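Side-chain contact in actin-binding protein (Saccharomyces cerevisiae, PDB 1HQZ), which binds actin filaments through this N-terminal cofilin-homology domain and regulates ARP2/3 complex-mediated actin assembly: residues A[131-134]-A[135-139]. Residues are numbered along the deposited sequence; the frame is centred on the assembly and turned at random.
Sequences LLMK and ISNAA
Leu131 O accepts the shortest sound bond of this helix end, 2.9 Å from Ile135 N, with an N-H...O angle of 156°. The same carbonyl oxygen also meets the Ile135 side chain: CG1 lies 3.2 Å from Leu131 O because it sits beside its own backbone N (chi1 -73°), and CD1 carries on past that oxygen. One turn of helix is thus closed by an amide and lined by an aliphatic branch. Two further i to i+4 bonds follow. Ser136 N reaches Leu132 O at 3.0 Å, and Asn137 N holds Met133 O, also at 3.0 Å.

On the exposed side, the side chains of Met133 and Asn137 cross at an angle. Met133 sends CG out anti to its backbone N (chi1 -179°), which brings this methylene alongside the Asn137 amide, where Met133 CG and Asn137 ND2 meet in van der Waals contact at 3.7 Å. ND2 also lies close to Met133 O, but the angle there is too poor for a hydrogen bond.

Asn137 is where the backbone first leaves helical angles. Just beyond it, Ala138 N turns back to Ile135 O at 3.2 Å, an oxygen that also receives Lys80 NZ, and Ala138 CB rests 3.6 Å from Lys134 O. The buried side faces the sheet: Leu131 packs on Val118, and Ile135 on Val71 and Val116. The arrangement is the C-terminal turn of an amphipathic helix, closed by the i to i+3 backbone bond from Ala138 N to Ile135 O; here it ends helix 128-136, the last helix of the ADF-homology fold, laid against its mixed five-stranded sheet.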
loop_
_atom_site.group_PDB
_atom_site.type_symbol
_atom_site.label_atom_id
_atom_site.label_comp_id
_atom_site.label_asym_id
_atom_site.label_seq_id
_atom_site.Cartn_x
_atom_site.Cartn_y
_atom_site.Cartn_z
ATOM N N LEU A 131 5.702 7.096 -10.585
ATOM C CA LEU A 131 4.439 6.940 -9.878
ATOM C C LEU A 131 3.629 8.229 -9.826
ATOM O O LEU A 131 2.397 8.197 -9.930
ATOM C CB LEU A 131 4.689 6.409 -8.459
ATOM C CG LEU A 131 5.271 4.989 -8.353
ATOM C CD1 LEU A 131 5.540 4.653 -6.898
ATOM C CD2 LEU A 131 4.309 3.983 -8.946
ATOM N N LEU A 132 4.306 9.363 -9.661
ATOM C CA LEU A 132 3.594 10.632 -9.608
ATOM C C LEU A 132 2.913 10.874 -10.954
ATOM O O LEU A 132 1.884 11.549 -11.036
ATOM C CB LEU A 132 4.558 11.780 -9.270
ATOM C CG LEU A 132 5.129 11.782 -7.843
ATOM C CD1 LEU A 132 6.066 12.956 -7.668
ATOM C CD2 LEU A 132 3.997 11.864 -6.828
ATOM N N MET A 133 3.487 10.298 -12.007
ATOM C CA MET A 133 2.933 10.429 -13.351
ATOM C C MET A 133 1.686 9.567 -13.482
ATOM O O MET A 133 0.671 10.004 -14.027
ATOM C CB MET A 133 3.953 9.988 -14.391
ATOM C CG MET A 133 3.449 10.121 -15.802
ATOM S SD MET A 133 4.585 9.379 -16.964
ATOM C CE MET A 133 3.988 7.657 -16.931
ATOM N N LYS A 134 1.776 8.334 -12.988
ATOM C CA LYS A 134 0.644 7.412 -13.029
ATOM C C LYS A 134 -0.514 7.984 -12.220
ATOM O O LYS A 134 -1.679 7.862 -12.603
ATOM C CB LYS A 134 1.041 6.046 -12.461
ATOM C CG LYS A 134 2.031 5.298 -13.321
ATOM C CD LYS A 134 2.192 3.864 -12.855
ATOM C CE LYS A 134 3.143 3.089 -13.753
ATOM N NZ LYS A 134 2.991 1.620 -13.523
ATOM N N ILE A 135 -0.182 8.622 -11.101
ATOM C CA ILE A 135 -1.189 9.215 -10.230
ATOM C C ILE A 135 -1.867 10.372 -10.959
ATOM O O ILE A 135 -3.093 10.520 -10.926
ATOM C CB ILE A 135 -0.534 9.692 -8.907
ATOM C CG1 ILE A 135 -0.190 8.473 -8.047
ATOM C CG2 ILE A 135 -1.452 10.644 -8.162
ATOM C CD1 ILE A 135 0.565 8.795 -6.792
ATOM N N SER A 136 -1.066 11.178 -11.637
ATOM C CA SER A 136 -1.589 12.309 -12.376
ATOM C C SER A 136 -2.497 11.887 -13.537
ATOM O O SER A 136 -3.486 12.563 -13.810
ATOM C CB SER A 136 -0.437 13.171 -12.892
ATOM O OG SER A 136 -0.937 14.247 -13.664
ATOM N N ASN A 137 -2.177 10.776 -14.202
ATOM C CA ASN A 137 -2.984 10.274 -15.323
ATOM C C ASN A 137 -4.117 9.318 -14.909
ATOM O O ASN A 137 -4.781 8.716 -15.761
ATOM C CB ASN A 137 -2.103 9.543 -16.343
ATOM C CG ASN A 137 -1.150 10.472 -17.066
ATOM O OD1 ASN A 137 -1.503 11.605 -17.397
ATOM N ND2 ASN A 137 0.061 9.993 -17.329
ATOM N N ALA A 138 -4.342 9.181 -13.609
ATOM C CA ALA A 138 -5.368 8.268 -13.114
ATOM C C ALA A 138 -6.807 8.724 -13.348
ATOM O O ALA A 138 -7.090 9.920 -13.398
ATOM C CB ALA A 138 -5.148 8.019 -11.628
ATOM N N ALA A 139 -7.709 7.753 -13.487
ATOM C CA ALA A 139 -9.136 8.032 -13.667
ATOM C C ALA A 139 -9.774 8.097 -12.269
ATOM O O ALA A 139 -9.067 8.258 -11.274
ATOM C CB ALA A 139 -9.792 6.929 -14.498
#